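Local coordinates for protein 2-dehydropantoate 2-reductase, putative (Enterococcus faecalis, PDB 2EW2) that probably catalyses the NADPH-dependent reduction of 2-dehydropantoate (ketopantoate) to (R)-pantoate, the second step of pantoate formation on the way to pantothenate, at residues Glu152-Asp157 with Pro178-Asn183; Val184-Trp189 with Glu236-Asp241. All coordinates share one frame; numbering follows the deposited sequence. Where two conformers were deposited one is given.

Interaction 1: Glu152-Asp157 with Pro178-Asn183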
ATOM      1  N   GLU B 152       0.096 -32.459  14.777  1.00 21.39           N
ATOM      2  CA  GLU B 152       1.404 -32.042  15.247  1.00 22.48           C
ATOM      3  C   GLU B 152       1.173 -30.876  16.218  1.00 21.49           C
ATOM      4  O   GLU B 152       0.307 -30.037  15.963  1.00 20.17           O
ATOM      5  CB  GLU B 152       2.291 -31.607  14.070  1.00 22.33           C
ATOM      6  CG  GLU B 152       2.568 -32.718  13.037  1.00 24.51           C
ATOM      7  CD  GLU B 152       3.538 -32.281  11.937  1.00 26.96           C
ATOM      8  OE1 GLU B 152       3.496 -31.096  11.519  1.00 32.43           O
ATOM      9  OE2 GLU B 152       4.368 -33.122  11.508  1.00 34.32           O
ATOM     10  N   LEU B 153       1.892 -30.852  17.341  1.00 20.20           N
ATOM     11  CA  LEU B 153       1.722 -29.767  18.309  1.00 20.49           C
ATOM     12  C   LEU B 153       3.044 -29.347  18.930  1.00 20.89           C
ATOM     13  O   LEU B 153       4.041 -30.083  18.877  1.00 20.53           O
ATOM     14  CB  LEU B 153       0.673 -30.109  19.382  1.00 20.43           C
ATOM     15  CG  LEU B 153       0.963 -31.264  20.352  1.00 21.24           C
ATOM     16  CD1 LEU B 153       1.752 -30.788  21.594  1.00 20.07           C
ATOM     17  CD2 LEU B 153      -0.342 -31.898  20.772  1.00 20.93           C
ATOM     18  N   GLU B 154       3.049 -28.147  19.500  1.00 20.55           N
ATOM     19  CA  GLU B 154       4.253 -27.558  20.062  1.00 21.33           C
ATOM     20  C   GLU B 154       3.820 -26.574  21.141  1.00 20.66           C
ATOM     21  O   GLU B 154       2.874 -25.839  20.940  1.00 19.84           O
ATOM     22  CB  GLU B 154       5.039 -26.812  18.959  1.00 21.25           C
ATOM     23  CG  GLU B 154       6.366 -26.287  19.445  1.00 22.64           C
ATOM     24  CD  GLU B 154       7.216 -25.578  18.398  1.00 22.29           C
ATOM     25  OE1 GLU B 154       6.779 -25.336  17.241  1.00 20.69           O
ATOM     26  OE2 GLU B 154       8.370 -25.256  18.763  1.00 26.90           O
ATOM     27  N   ASN B 155       4.491 -26.592  22.292  1.00 20.61           N
ATOM     28  CA  ASN B 155       4.351 -25.532  23.305  1.00 20.64           C
ATOM     29  C   ASN B 155       5.011 -24.264  22.798  1.00 20.49           C
ATOM     30  O   ASN B 155       6.088 -24.319  22.201  1.00 20.35           O
ATOM     31  CB  ASN B 155       5.017 -25.923  24.633  1.00 20.36           C
ATOM     32  CG  ASN B 155       6.445 -26.408  24.447  1.00 21.33           C
ATOM     33  OD1 ASN B 155       7.394 -25.838  24.995  1.00 23.44           O
ATOM     34  ND2 ASN B 155       6.605 -27.461  23.659  1.00 18.08           N
ATOM     35  N   ILE B 156       4.372 -23.128  23.043  1.00 20.31           N
ATOM     36  CA  ILE B 156       4.940 -21.853  22.646  1.00 21.31           C
ATOM     37  C   ILE B 156       6.004 -21.389  23.629  1.00 21.17           C
ATOM     38  O   ILE B 156       7.008 -20.809  23.220  1.00 21.77           O
ATOM     39  CB  ILE B 156       3.839 -20.776  22.496  1.00 21.21           C
ATOM     40  CG1 ILE B 156       2.897 -21.183  21.353  1.00 21.08           C
ATOM     41  CG2 ILE B 156       4.477 -19.372  22.293  1.00 23.11           C
ATOM     42  CD1 ILE B 156       1.784 -20.182  21.068  1.00 22.85           C
ATOM     43  N   ASP B 157       5.773 -21.650  24.915  1.00 20.74           N
ATOM     44  CA  ASP B 157       6.661 -21.235  26.006  1.00 20.29           C
ATOM     45  C   ASP B 157       7.470 -22.453  26.483  1.00 19.68           C
ATOM     46  O   ASP B 157       6.911 -23.535  26.608  1.00 19.43           O
ATOM     47  CB  ASP B 157       5.804 -20.694  27.158  1.00 20.00           C
ATOM     48  CG  ASP B 157       6.631 -20.087  28.269  1.00 22.04           C
ATOM     49  OD1 ASP B 157       7.178 -20.859  29.092  1.00 21.33           O
ATOM     50  OD2 ASP B 157       6.717 -18.837  28.334  1.00 22.66           O
ATOM     51  N   PRO B 178      -0.889 -38.238  17.275  1.00 23.05           N
ATOM     52  CA  PRO B 178      -0.165 -37.008  17.591  1.00 22.51           C
ATOM     53  C   PRO B 178       1.338 -37.157  17.452  1.00 22.81           C
ATOM     54  O   PRO B 178       1.861 -38.272  17.536  1.00 23.17           O
ATOM     55  CB  PRO B 178      -0.493 -36.808  19.062  1.00 22.65           C
ATOM     56  CG  PRO B 178      -0.554 -38.195  19.586  1.00 22.54           C
ATOM     57  CD  PRO B 178      -1.304 -38.941  18.505  1.00 22.49           C
ATOM     58  N   SER B 179       2.029 -36.040  17.251  1.00 22.27           N
ATOM     59  CA  SER B 179       3.454 -36.001  17.435  1.00 22.58           C
ATOM     60  C   SER B 179       3.854 -34.629  17.963  1.00 22.22           C
ATOM     61  O   SER B 179       3.205 -33.627  17.665  1.00 21.78           O
ATOM     62  CB  SER B 179       4.194 -36.305  16.128  1.00 22.96           C
ATOM     63  OG  SER B 179       4.107 -35.229  15.224  1.00 25.78           O
ATOM     64  N   TYR B 180       4.918 -34.589  18.750  1.00 21.33           N
ATOM     65  CA  TYR B 180       5.486 -33.321  19.171  1.00 21.25           C
ATOM     66  C   TYR B 180       6.339 -32.855  18.011  1.00 21.68           C
ATOM     67  O   TYR B 180       7.107 -33.651  17.453  1.00 21.39           O
ATOM     68  CB  TYR B 180       6.360 -33.498  20.419  1.00 21.48           C
ATOM     69  CG  TYR B 180       6.923 -32.185  20.903  1.00 21.17           C
ATOM     70  CD1 TYR B 180       6.176 -31.364  21.749  1.00 21.87           C
ATOM     71  CD2 TYR B 180       8.189 -31.742  20.481  1.00 21.59           C
ATOM     72  CE1 TYR B 180       6.673 -30.129  22.178  1.00 21.90           C
ATOM     73  CE2 TYR B 180       8.700 -30.503  20.907  1.00 22.38           C
ATOM     74  CZ  TYR B 180       7.926 -29.712  21.756  1.00 22.17           C
ATOM     75  OH  TYR B 180       8.410 -28.501  22.199  1.00 23.03           O
ATOM     76  N   SER B 181       6.200 -31.593  17.619  1.00 21.44           N
ATOM     77  CA  SER B 181       7.026 -31.066  16.541  1.00 22.31           C
ATOM     78  C   SER B 181       7.544 -29.681  16.876  1.00 22.73           C
ATOM     79  O   SER B 181       6.765 -28.761  17.172  1.00 22.87           O
ATOM     80  CB  SER B 181       6.257 -31.031  15.211  1.00 22.61           C
ATOM     81  OG  SER B 181       7.004 -30.331  14.201  1.00 24.42           O
ATOM     82  N   SER B 182       8.856 -29.522  16.796  1.00 22.63           N
ATOM     83  CA  SER B 182       9.469 -28.214  16.961  1.00 23.84           C
ATOM     84  C   SER B 182       9.457 -27.374  15.659  1.00 23.62           C
ATOM     85  O   SER B 182      10.190 -26.373  15.546  1.00 23.87           O
ATOM     86  CB  SER B 182      10.897 -28.377  17.475  1.00 24.42           C
ATOM     87  OG  SER B 182      11.660 -29.070  16.497  1.00 28.30           O
ATOM     88  N   ASN B 183       8.651 -27.770  14.672  0.70 23.37           N
ATOM     89  CA  ASN B 183       8.531 -26.974  13.451  0.70 23.53           C
ATOM     90  C   ASN B 183       7.149 -26.356  13.281  0.70 22.71           C
ATOM     91  O   ASN B 183       6.912 -25.662  12.300  0.70 22.64           O
ATOM     92  CB  ASN B 183       8.925 -27.770  12.184  0.70 24.11           C
ATOM     93  CG  ASN B 183       9.238 -26.851  10.978  0.70 26.47           C
ATOM     94  OD1 ASN B 183      10.030 -25.909  11.089  0.70 27.69           O
ATOM     95  ND2 ASN B 183       8.610 -27.126   9.835  0.70 27.74           N
TER
HETATM   96  O   HOH W   1       5.198 -28.972  11.617  1.00 48.65           O
HETATM   97  O   HOH W   2       8.716 -24.010  15.262  1.00 24.11           O
HETATM   98  O   HOH W   3       9.650 -26.851  20.403  1.00 32.91           O
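Leu153 holds the outermost strand of the sheet through both of its backbone polar atoms: its N gives a bond to Ser179 O (3.1 Å), and its O takes a nearly straight one from Ser181 N (2.9 Å, 171° at the hydrogen). This is parallel pairing, with Glu152 opposite Ser179 and Leu153 opposite Tyr180. It closes the beta-alpha-beta unit of strand 151-155, helix 161-173 and strand 178-180 at the edge of the Rossmann-type domain.

The tight part lies beside this ladder. Leu153 is buried against Ala164 of the helix, and Glu154 lays CB 3.2 Å from Ser181 O. With CG anti to the backbone N (chi1 -175°) and the chain extended, Glu154 carries its carboxylate past Ser181 to the turn that follows, where OE1 accepts from Arg185 N.

The looser side is wet. One water joins Glu154 OE2 (2.6 Å) to Tyr180 OH (2.7 Å), another donates to both Glu154 OE1 and Ser182 O, and a third donates to Glu152 OE1. Ser181 OG accepts from Asn183 N in an ST turn. The buried Glu154 carboxylate thus has two waters and the Arg185 N-H, at the start of helix 184-195, as partners, which would probably favour its charged form.

Interaction 2: Val184-Trp189 with Glu236-Asp241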
ATOM      1  N   VAL B 184       6.245 -26.597  14.237  1.00 22.08           N
ATOM      2  CA  VAL B 184       4.851 -26.133  14.116  1.00 20.70           C
ATOM      3  C   VAL B 184       4.753 -24.600  13.990  1.00 20.77           C
ATOM      4  O   VAL B 184       4.126 -24.078  13.065  1.00 21.40           O
ATOM      5  CB  VAL B 184       3.968 -26.631  15.282  1.00 20.82           C
ATOM      6  CG1 VAL B 184       2.538 -26.077  15.144  1.00 19.30           C
ATOM      7  CG2 VAL B 184       3.944 -28.135  15.301  1.00 18.85           C
ATOM      8  N   ARG B 185       5.372 -23.893  14.925  1.00 20.27           N
ATOM      9  CA  ARG B 185       5.365 -22.426  14.934  1.00 20.39           C
ATOM     10  C   ARG B 185       6.020 -21.884  13.666  1.00 20.46           C
ATOM     11  O   ARG B 185       5.480 -20.990  13.048  1.00 20.50           O
ATOM     12  CB  ARG B 185       6.040 -21.893  16.206  1.00 19.69           C
ATOM     13  CG  ARG B 185       5.230 -22.249  17.474  1.00 20.78           C
ATOM     14  CD  ARG B 185       5.921 -21.854  18.775  1.00 21.20           C
ATOM     15  NE  ARG B 185       6.214 -20.428  18.782  1.00 23.45           N
ATOM     16  CZ  ARG B 185       7.403 -19.913  19.076  1.00 25.66           C
ATOM     17  NH1 ARG B 185       8.387 -20.711  19.475  1.00 24.45           N
ATOM     18  NH2 ARG B 185       7.591 -18.595  19.020  1.00 24.98           N
ATOM     19  N   TYR B 186       7.151 -22.477  13.274  1.00 20.95           N
ATOM     20  CA  TYR B 186       7.850 -22.109  12.039  1.00 21.43           C
ATOM     21  C   TYR B 186       6.965 -22.284  10.801  1.00 21.32           C
ATOM     22  O   TYR B 186       6.874 -21.379   9.959  1.00 21.07           O
ATOM     23  CB  TYR B 186       9.179 -22.891  11.885  1.00 21.87           C
ATOM     24  CG  TYR B 186       9.988 -22.414  10.693  1.00 23.53           C
ATOM     25  CD1 TYR B 186      10.974 -21.451  10.842  1.00 22.87           C
ATOM     26  CD2 TYR B 186       9.716 -22.889   9.402  1.00 23.88           C
ATOM     27  CE1 TYR B 186      11.699 -20.984   9.738  1.00 24.68           C
ATOM     28  CE2 TYR B 186      10.430 -22.426   8.293  1.00 24.42           C
ATOM     29  CZ  TYR B 186      11.413 -21.470   8.460  1.00 23.89           C
ATOM     30  OH  TYR B 186      12.123 -21.005   7.346  1.00 24.33           O
ATOM     31  N   SER B 187       6.290 -23.432  10.688  1.00 21.44           N
ATOM     32  CA  SER B 187       5.464 -23.686   9.514  1.00 21.56           C
ATOM     33  C   SER B 187       4.287 -22.718   9.425  1.00 21.11           C
ATOM     34  O   SER B 187       3.924 -22.273   8.331  1.00 20.93           O
ATOM     35  CB  SER B 187       4.980 -25.139   9.480  1.00 21.91           C
ATOM     36  OG  SER B 187       3.879 -25.284  10.345  1.00 25.72           O
ATOM     37  N   ILE B 188       3.702 -22.388  10.573  1.00 20.17           N
ATOM     38  CA  ILE B 188       2.633 -21.399  10.631  1.00 20.08           C
ATOM     39  C   ILE B 188       3.091 -19.996  10.174  1.00 19.94           C
ATOM     40  O   ILE B 188       2.374 -19.303   9.423  1.00 20.35           O
ATOM     41  CB  ILE B 188       2.003 -21.370  12.044  1.00 19.94           C
ATOM     42  CG1 ILE B 188       1.197 -22.655  12.275  1.00 19.88           C
ATOM     43  CG2 ILE B 188       1.178 -20.074  12.292  1.00 18.79           C
ATOM     44  CD1 ILE B 188       0.881 -22.917  13.730  1.00 19.06           C
ATOM     45  N   TRP B 189       4.266 -19.588  10.632  1.00 20.08           N
ATOM     46  CA  TRP B 189       4.860 -18.312  10.224  1.00 20.28           C
ATOM     47  C   TRP B 189       5.203 -18.311   8.738  1.00 20.62           C
ATOM     48  O   TRP B 189       4.940 -17.330   8.039  1.00 20.73           O
ATOM     49  CB  TRP B 189       6.126 -18.026  11.025  1.00 19.52           C
ATOM     50  CG  TRP B 189       5.897 -17.222  12.261  1.00 19.52           C
ATOM     51  CD1 TRP B 189       5.892 -17.678  13.566  1.00 19.99           C
ATOM     52  CD2 TRP B 189       5.629 -15.820  12.321  1.00 19.94           C
ATOM     53  NE1 TRP B 189       5.644 -16.631  14.427  1.00 19.46           N
ATOM     54  CE2 TRP B 189       5.488 -15.478  13.692  1.00 18.87           C
ATOM     55  CE3 TRP B 189       5.501 -14.809  11.346  1.00 19.19           C
ATOM     56  CZ2 TRP B 189       5.225 -14.162  14.116  1.00 18.94           C
ATOM     57  CZ3 TRP B 189       5.233 -13.492  11.774  1.00 19.75           C
ATOM     58  CH2 TRP B 189       5.097 -13.189  13.150  1.00 18.73           C
ATOM     59  N   GLU B 236      10.016 -13.364  18.334  1.00 21.39           N
ATOM     60  CA  GLU B 236       9.393 -14.516  18.976  1.00 21.60           C
ATOM     61  C   GLU B 236      10.261 -15.759  18.770  1.00 21.00           C
ATOM     62  O   GLU B 236       9.802 -16.884  18.953  1.00 20.76           O
ATOM     63  CB  GLU B 236       7.997 -14.722  18.383  1.00 21.05           C
ATOM     64  CG  GLU B 236       7.083 -13.502  18.606  1.00 22.21           C
ATOM     65  CD  GLU B 236       5.626 -13.754  18.245  1.00 22.62           C
ATOM     66  OE1 GLU B 236       5.346 -14.773  17.590  1.00 23.24           O
ATOM     67  OE2 GLU B 236       4.758 -12.923  18.631  1.00 24.91           O
ATOM     68  N   ALA B 237      11.511 -15.546  18.349  1.00 20.60           N
ATOM     69  CA  ALA B 237      12.492 -16.622  18.288  1.00 20.47           C
ATOM     70  C   ALA B 237      12.149 -17.622  17.200  1.00 20.55           C
ATOM     71  O   ALA B 237      12.351 -18.834  17.353  1.00 20.37           O
ATOM     72  CB  ALA B 237      12.623 -17.322  19.668  1.00 21.56           C
ATOM     73  N   ILE B 238      11.628 -17.101  16.087  1.00 20.10           N
ATOM     74  CA  ILE B 238      11.368 -17.897  14.900  1.00 19.46           C
ATOM     75  C   ILE B 238      12.183 -17.215  13.784  1.00 20.17           C
ATOM     76  O   ILE B 238      12.076 -16.006  13.584  1.00 19.07           O
ATOM     77  CB  ILE B 238       9.856 -17.957  14.563  1.00 19.01           C
ATOM     78  CG1 ILE B 238       9.068 -18.735  15.643  1.00 18.86           C
ATOM     79  CG2 ILE B 238       9.621 -18.595  13.186  1.00 17.73           C
ATOM     80  CD1 ILE B 238       9.477 -20.262  15.795  1.00 18.23           C
ATOM     81  N   TYR B 239      13.017 -17.995  13.100  1.00 20.94           N
ATOM     82  CA  TYR B 239      14.023 -17.442  12.189  1.00 22.36           C
ATOM     83  C   TYR B 239      13.712 -17.883  10.768  1.00 22.44           C
ATOM     84  O   TYR B 239      14.138 -18.954  10.332  1.00 22.43           O
ATOM     85  CB  TYR B 239      15.442 -17.847  12.646  1.00 23.45           C
ATOM     86  CG  TYR B 239      15.634 -17.541  14.113  1.00 24.30           C
ATOM     87  CD1 TYR B 239      15.585 -18.551  15.070  1.00 26.87           C
ATOM     88  CD2 TYR B 239      15.786 -16.232  14.548  1.00 27.04           C
ATOM     89  CE1 TYR B 239      15.714 -18.259  16.441  1.00 26.52           C
ATOM     90  CE2 TYR B 239      15.910 -15.933  15.902  1.00 27.68           C
ATOM     91  CZ  TYR B 239      15.870 -16.954  16.833  1.00 26.82           C
ATOM     92  OH  TYR B 239      15.993 -16.647  18.161  1.00 28.11           O
ATOM     93  N   LEU B 240      12.937 -17.066  10.062  1.00 22.66           N
ATOM     94  CA  LEU B 240      12.449 -17.437   8.740  1.00 22.94           C
ATOM     95  C   LEU B 240      13.577 -17.426   7.720  1.00 23.10           C
ATOM     96  O   LEU B 240      14.402 -16.510   7.690  1.00 22.22           O
ATOM     97  CB  LEU B 240      11.319 -16.505   8.272  1.00 22.88           C
ATOM     98  CG  LEU B 240       9.922 -16.570   8.903  1.00 23.76           C
ATOM     99  CD1 LEU B 240       8.988 -15.578   8.197  1.00 23.39           C
ATOM    100  CD2 LEU B 240       9.344 -17.994   8.868  1.00 24.51           C
ATOM    101  N   ASP B 241      13.601 -18.455   6.886  1.00 23.19           N
ATOM    102  CA  ASP B 241      14.523 -18.489   5.762  1.00 24.06           C
ATOM    103  C   ASP B 241      13.907 -17.667   4.614  1.00 23.32           C
ATOM    104  O   ASP B 241      13.035 -18.141   3.874  1.00 23.42           O
ATOM    105  CB  ASP B 241      14.816 -19.930   5.358  1.00 24.29           C
ATOM    106  CG  ASP B 241      15.911 -20.036   4.312  1.00 27.22           C
ATOM    107  OD1 ASP B 241      16.261 -19.030   3.663  1.00 29.01           O
ATOM    108  OD2 ASP B 241      16.411 -21.158   4.120  1.00 32.09           O
TER
HETATM  109  O   HOH W   4       5.976 -17.276  17.189  1.00 28.32           O
HETATM  110  O   HOH W   5      11.346 -20.429  19.407  1.00 35.74           O
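Ile238 pushes its branched side chain against helix 184-195 and meets Arg185, Tyr186 and Trp189 with different atoms. CD1 lies over one face of the Arg185 guanidinium, 3.8 Å above its plane, toward the rim. CG2 approaches both Tyr186 CD1 and Trp189 CD1 obliquely.

The Arg185 chain bends at chi3 (57°), which turns the guanidinium back over Ile238. Its edge faces the backbone: NH2 donates to Glu236 O at 2.8 Å, with the oxygen near the guanidinium plane and the nitrogen in the carbonyl plane. NH1 reaches Ala237 O through a water.

Tyr186 has CG anti to the backbone N (chi1 -174°), which sends its ring out to Leu240 and Asp241. Leu240 CD2 sits over one face in a CH-pi contact, 4.2 Å from the centroid, while Tyr239 O lies at the ring edge, 3.2 Å from CE1. At the far end OH accepts from Asp241 N (3.0 Å). Asp241 is the N-cap of helix 242-252, its OD1 taking the N-H of Glu244.

The Trp189 indole presents its edge to Glu236 OE1, their planes 81° apart and CZ2 3.5 Å from that oxygen. A water in the indole plane accepts from NE1 and from Arg185 NH2 and donates to OE1. Glu236 OE2 turns elsewhere, to Lys288 and Tyr292.

Ala237, with positive phi, is the C-prime residue of the Schellman motif ending helix 218-235. The contact thus joins the loop between helices 218-235 and 242-252 to the first turns of helix 184-195. Hydrogen bonds at both ends of an apolar centre fix the loop's position along the helix, and the shared water links the Arg185 guanidinium to the Glu236 carboxylate, which it does not touch directly.

Interactions 1 and 2 follow one another along the chain, and their centres are 12 Å apart. Both are partly buried, but the first completes the edge of the Rossmann-type sheet, whereas the second packs a connecting loop on helix 184-195, whose first turns lie between that sheet and the helical part. Backbone-to-backbone bonds dominate 152-157 with 178-183; in 184-189 with 236-241 side chains make the bonds to the backbone, around a larger apolar centre made by Ile238 and Leu240. Helix 184-195 is the next element after strand 178-180, across a short turn. The two contacts meet where the Glu154 carboxylate reaches the first turn of this helix and where Val184 CG2 packs on the backbone of Leu153.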